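Local coordinates for fatty acid-binding protein homolog (Ascaris suum, PDB 6I8X) that binds fatty acids such as vaccenic acid inside an extracellular beta-barrel and may sequester toxic fatty acids or help maintain the eggshell lipid layer, at residues W36-R39 and Q40-K43; E27-A31 and R32-W36. One frame throughout, in Å; residues are numbered along the deposited sequence.

Contact 1: residues W36-R39 and Q40-K43; sequences WIMR and QVIK. With VCA (vaccenic acid), chain C.
W36 and Q40, one helical turn apart, stack on the outer flank of helix 36-43. CG of Q40 stands 3.6 Å from the centroid of the six-membered ring of W36, only 16° off the ring normal, which defines a CH-pi contact over the face. The amide plane lies within 10° of the indole plane, so the two flat groups are layered. W36 reaches this position because its CG is anti to the backbone N (chi1 -177°), while a bend at chi2 of Q40 folds the amide back over the indole. The same two residues are also joined through the backbone, Q40 N to W36 O at 3.1 Å.

On another flank, CE of M38 meets CG2 of V41 at 4.2 Å and CD1 of I42 at 4.3 Å. R39 NE and K43 NZ lie 5.2 Å apart, and both form salt bridges to D26, whose carboxylate probably offsets their like charges. I42 O comes nearest the acyl chain of vaccenic acid, 3.5 Å from its C5, with I42 CG2 alongside at 3.8 Å. The charged ends are thus tied to D26, while backbone and side chain of I42 meet the ligand by van der Waals contact.

Contact 2: residues E27-A31 and R32-W36; sequences EYLKA and RGYGW
A Schellman motif ends helix 25-31, and its bonds join the last helical turn to the loop that leads into helix 36-43. The evidence is the backbone of G33, with a positive phi of 100°, and two bonds that return to the turn: Y34 N to L29 O at 3.0 Å, and G33 N to K30 O at 2.9 Å. The second donor approaches well above the plane of the K30 carbonyl, 66° out of it, so this bond is short but does not follow a lone pair. Just before them, R32 N still makes the ordinary helical bond to Y28 O.

The side chains of L29 and Y34 cross on the same flank, with CD2 of L29 4.0 Å from CD2 of Y34. The edge of the Y34 ring also faces the capped carbonyl, its CD2 standing 3.3 Å from L29 O. Beyond the two segments Y34 touches vaccenic acid.

Y28 and R32 run alongside each other and point the same way. The phenol oxygen OH of Y28 sits at the guanidinium edge, in its plane, 3.9 Å from NE of R32, and the ring and guanidinium planes stand 82° apart. A bend at chi2 of R32 brings its CD and NE alongside Y28 OH. The polar ends converge on E120: Y28 OH hydrogen-bonds to it and R32 NE forms a salt bridge, while R32 NH2 pairs with D118 and the guanidinium makes a cation-pi contact with W137.

G35 occupies the N-cap position of the next helix. Two short helices joined by a tight turn between the first two strands form the helix-turn-helix lid of the fatty acid-binding protein fold; here a Schellman motif at G33 makes the turn.

Overall arrangement
From the N terminus, strand 15-23 leads into helix 25-31, and contact 2 closes the turn at the end of that helix. The chain then passes straight into helix 36-43, where contact 1 is made within successive turns before strand 47-53 begins. The two contacts are consecutive, with neither enclosing the other, and share W36; the centres of contacts 1 and 2 are about 9 Å apart. They also touch directly: R39 NH1 lies 2.9 Å from Y34 O, a probable hydrogen bond, and I42 CD1 lies 3.6 Å from Y34 CE1. These approaches join the two lid helices, with Y28 and A31 facing barrel strands and Y34, V41 and I42 belonging to the vaccenic acid pocket.

Contact 1: residues W36-R39 and Q40-K43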
loop_
_atom_site.group_PDB
_atom_site.type_symbol
_atom_site.label_atom_id
_atom_site.label_comp_id
_atom_site.label_asym_id
_atom_site.label_seq_id
_atom_site.Cartn_x
_atom_site.Cartn_y
_atom_site.Cartn_z
ATOM N N TRP A 36 7.695 20.661 -7.561
ATOM C CA TRP A 36 8.622 20.709 -6.433
ATOM C C TRP A 36 7.940 20.789 -5.027
ATOM O O TRP A 36 8.316 20.026 -4.137
ATOM C CB TRP A 36 9.673 21.815 -6.617
ATOM C CG TRP A 36 10.693 21.836 -5.507
ATOM C CD1 TRP A 36 11.784 21.020 -5.377
ATOM C CD2 TRP A 36 10.629 22.611 -4.301
ATOM N NE1 TRP A 36 12.449 21.301 -4.203
ATOM C CE2 TRP A 36 11.771 22.283 -3.530
ATOM C CE3 TRP A 36 9.735 23.573 -3.810
ATOM C CZ2 TRP A 36 12.062 22.916 -2.316
ATOM C CZ3 TRP A 36 10.000 24.170 -2.582
ATOM C CH2 TRP A 36 11.154 23.841 -1.851
ATOM N N ILE A 37 6.980 21.697 -4.847
ATOM C CA ILE A 37 6.266 21.945 -3.590
ATOM C C ILE A 37 5.564 20.686 -3.090
ATOM O O ILE A 37 5.774 20.272 -1.938
ATOM C CB ILE A 37 5.318 23.173 -3.752
ATOM C CG1 ILE A 37 6.137 24.496 -3.943
ATOM C CG2 ILE A 37 4.335 23.277 -2.575
ATOM C CD1 ILE A 37 5.330 25.765 -4.257
ATOM N N MET A 38 4.765 20.049 -3.975
ATOM C CA MET A 38 4.032 18.827 -3.685
ATOM C C MET A 38 4.954 17.681 -3.367
ATOM O O MET A 38 4.685 16.957 -2.416
ATOM C CB MET A 38 3.038 18.461 -4.805
ATOM C CG MET A 38 1.761 19.294 -4.794
ATOM S SD MET A 38 0.976 19.590 -3.174
ATOM C CE MET A 38 0.329 17.920 -2.792
ATOM N N ARG A 39 6.072 17.551 -4.090
ATOM C CA ARG A 39 7.060 16.498 -3.821
ATOM C C ARG A 39 7.655 16.614 -2.431
ATOM O O ARG A 39 7.820 15.598 -1.777
ATOM C CB ARG A 39 8.203 16.509 -4.850
ATOM C CG ARG A 39 7.817 15.959 -6.200
ATOM C CD ARG A 39 9.025 15.544 -7.021
ATOM N NE ARG A 39 10.138 16.499 -6.951
ATOM C CZ ARG A 39 10.313 17.519 -7.784
ATOM N NH1 ARG A 39 9.425 17.768 -8.736
ATOM N NH2 ARG A 39 11.359 18.315 -7.650
ATOM N N GLN A 40 7.988 17.833 -1.980
ATOM C CA GLN A 40 8.594 18.010 -0.654
ATOM C C GLN A 40 7.686 17.526 0.437
ATOM O O GLN A 40 8.165 16.830 1.321
ATOM C CB GLN A 40 8.991 19.485 -0.359
ATOM C CG GLN A 40 9.921 20.163 -1.353
ATOM C CD GLN A 40 11.021 19.285 -1.925
ATOM O OE1 GLN A 40 10.963 18.840 -3.092
ATOM N NE2 GLN A 40 12.028 18.995 -1.117
ATOM N N VAL A 41 6.377 17.877 0.367
ATOM C CA VAL A 41 5.393 17.554 1.412
ATOM C C VAL A 41 5.044 16.083 1.349
ATOM O O VAL A 41 4.905 15.457 2.404
ATOM C CB VAL A 41 4.135 18.500 1.493
ATOM C CG1 VAL A 41 4.547 19.940 1.801
ATOM C CG2 VAL A 41 3.260 18.449 0.238
ATOM N N ILE A 42 4.989 15.505 0.132
ATOM C CA ILE A 42 4.736 14.068 -0.016
ATOM C C ILE A 42 5.903 13.222 0.524
ATOM O O ILE A 42 5.668 12.228 1.226
ATOM C CB ILE A 42 4.364 13.664 -1.466
ATOM C CG1 ILE A 42 2.973 14.242 -1.853
ATOM C CG2 ILE A 42 4.405 12.108 -1.643
ATOM C CD1 ILE A 42 2.715 14.404 -3.391
ATOM N N LYS A 43 7.143 13.592 0.165
ATOM C CA LYS A 43 8.315 12.781 0.512
ATOM C C LYS A 43 8.825 12.963 1.947
ATOM O O LYS A 43 9.525 12.086 2.454
ATOM C CB LYS A 43 9.456 12.961 -0.521
ATOM C CG LYS A 43 10.397 14.134 -0.315
ATOM C CD LYS A 43 11.231 14.372 -1.598
ATOM C CE LYS A 43 12.335 15.374 -1.373
ATOM N NZ LYS A 43 12.996 15.767 -2.642
HETATM O O2 VCA C . 1.597 4.799 0.533
HETATM C C1 VCA C . 2.454 5.686 0.988
HETATM O O1 VCA C . 3.232 5.452 1.881
HETATM C C2 VCA C . 2.394 7.018 0.295
HETATM C C3 VCA C . 2.598 8.231 1.197
HETATM C C4 VCA C . 2.162 9.527 0.533
HETATM C C5 VCA C . 2.469 10.790 1.311
HETATM C C6 VCA C . 1.376 11.198 2.278
HETATM C C7 VCA C . 1.790 12.342 3.181
HETATM C C8 VCA C . 1.700 13.748 2.607
HETATM C C9 VCA C . 0.318 14.367 2.684
HETATM C C10 VCA C . 0.237 15.727 1.981
HETATM C C11 VCA C . -1.119 16.033 1.419
HETATM C C12 VCA C . -1.679 15.439 0.380
HETATM C C13 VCA C . -1.076 14.333 -0.438
HETATM C C14 VCA C . -1.850 14.025 -1.720
HETATM C C15 VCA C . -1.163 13.022 -2.635
HETATM C C16 VCA C . -0.887 11.655 -2.022
HETATM C C17 VCA C . -0.276 10.667 -2.998
HETATM C C18 VCA C . -0.316 9.244 -2.510
#

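Contact 2: residues E27-A31 and R32-W36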
loop_
_atom_site.group_PDB
_atom_site.type_symbol
_atom_site.label_atom_id
_atom_site.label_comp_id
_atom_site.label_asym_id
_atom_site.label_seq_id
_atom_site.Cartn_x
_atom_site.Cartn_y
_atom_site.Cartn_z
ATOM N N GLU A 27 12.641 11.391 -7.818
ATOM C CA GLU A 27 12.553 11.216 -9.270
ATOM C C GLU A 27 11.279 10.463 -9.661
ATOM O O GLU A 27 10.696 10.753 -10.709
ATOM C CB GLU A 27 13.827 10.561 -9.852
ATOM C CG GLU A 27 14.101 10.905 -11.320
ATOM C CD GLU A 27 14.150 12.368 -11.750
ATOM O OE1 GLU A 27 14.511 13.239 -10.925
ATOM O OE2 GLU A 27 13.840 12.637 -12.934
ATOM N N TYR A 28 10.836 9.525 -8.799
ATOM C CA TYR A 28 9.601 8.772 -8.996
ATOM C C TYR A 28 8.411 9.716 -8.978
ATOM O O TYR A 28 7.551 9.594 -9.835
ATOM C CB TYR A 28 9.417 7.671 -7.922
ATOM C CG TYR A 28 8.000 7.129 -7.896
ATOM C CD1 TYR A 28 7.582 6.162 -8.812
ATOM C CD2 TYR A 28 7.049 7.655 -7.026
ATOM C CE1 TYR A 28 6.272 5.679 -8.805
ATOM C CE2 TYR A 28 5.726 7.211 -7.043
ATOM C CZ TYR A 28 5.351 6.205 -7.918
ATOM O OH TYR A 28 4.063 5.745 -7.902
ATOM N N LEU A 29 8.335 10.612 -7.970
ATOM C CA LEU A 29 7.252 11.592 -7.824
ATOM C C LEU A 29 7.237 12.566 -8.991
ATOM O O LEU A 29 6.171 12.976 -9.436
ATOM C CB LEU A 29 7.319 12.334 -6.471
ATOM C CG LEU A 29 7.052 11.491 -5.213
ATOM C CD1 LEU A 29 7.358 12.295 -3.968
ATOM C CD2 LEU A 29 5.595 10.950 -5.171
ATOM N N LYS A 30 8.420 12.873 -9.517
ATOM C CA LYS A 30 8.617 13.717 -10.692
ATOM C C LYS A 30 8.055 13.017 -11.947
ATOM O O LYS A 30 7.311 13.644 -12.703
ATOM C CB LYS A 30 10.102 14.043 -10.867
ATOM C CG LYS A 30 10.325 15.482 -11.221
ATOM C CD LYS A 30 11.785 15.857 -11.159
ATOM C CE LYS A 30 12.006 17.018 -12.064
ATOM N NZ LYS A 30 13.420 17.452 -12.069
ATOM N N ALA A 31 8.355 11.707 -12.130
ATOM C CA ALA A 31 7.866 10.915 -13.273
ATOM C C ALA A 31 6.327 10.829 -13.257
ATOM O O ALA A 31 5.689 10.847 -14.301
ATOM C CB ALA A 31 8.494 9.521 -13.266
ATOM N N ARG A 32 5.756 10.823 -12.061
ATOM C CA ARG A 32 4.331 10.793 -11.760
ATOM C C ARG A 32 3.657 12.177 -11.974
ATOM O O ARG A 32 2.438 12.262 -11.957
ATOM C CB ARG A 32 4.152 10.289 -10.311
ATOM C CG ARG A 32 2.845 9.549 -10.017
ATOM C CD ARG A 32 2.798 8.175 -10.636
ATOM N NE ARG A 32 1.563 7.447 -10.332
ATOM C CZ ARG A 32 0.420 7.562 -11.001
ATOM N NH1 ARG A 32 0.305 8.437 -11.991
ATOM N NH2 ARG A 32 -0.626 6.828 -10.665
ATOM N N GLY A 33 4.448 13.236 -12.170
ATOM C CA GLY A 33 3.928 14.565 -12.458
ATOM C C GLY A 33 3.861 15.571 -11.331
ATOM O O GLY A 33 3.323 16.662 -11.529
ATOM N N TYR A 34 4.430 15.258 -10.160
ATOM C CA TYR A 34 4.445 16.207 -9.054
ATOM C C TYR A 34 5.531 17.278 -9.177
ATOM O O TYR A 34 6.721 16.972 -9.372
ATOM C CB TYR A 34 4.543 15.493 -7.699
ATOM C CG TYR A 34 3.358 14.611 -7.375
ATOM C CD1 TYR A 34 2.162 15.157 -6.902
ATOM C CD2 TYR A 34 3.409 13.234 -7.585
ATOM C CE1 TYR A 34 1.067 14.346 -6.600
ATOM C CE2 TYR A 34 2.328 12.412 -7.270
ATOM C CZ TYR A 34 1.161 12.971 -6.767
ATOM O OH TYR A 34 0.090 12.157 -6.471
ATOM N N GLY A 35 5.098 18.534 -9.038
ATOM C CA GLY A 35 5.960 19.712 -8.989
ATOM C C GLY A 35 6.730 19.732 -7.673
ATOM O O GLY A 35 6.467 18.913 -6.768
ATOM N N TRP A 36 7.695 20.661 -7.561
ATOM C CA TRP A 36 8.622 20.709 -6.433
ATOM C C TRP A 36 7.940 20.789 -5.027
ATOM O O TRP A 36 8.316 20.026 -4.137
ATOM C CB TRP A 36 9.673 21.815 -6.617
ATOM C CG TRP A 36 10.693 21.836 -5.507
ATOM C CD1 TRP A 36 11.784 21.020 -5.377
ATOM C CD2 TRP A 36 10.629 22.611 -4.301
ATOM N NE1 TRP A 36 12.449 21.301 -4.203
ATOM C CE2 TRP A 36 11.771 22.283 -3.530
ATOM C CE3 TRP A 36 9.735 23.573 -3.810
ATOM C CZ2 TRP A 36 12.062 22.916 -2.316
ATOM C CZ3 TRP A 36 10.000 24.170 -2.582
ATOM C CH2 TRP A 36 11.154 23.841 -1.851
#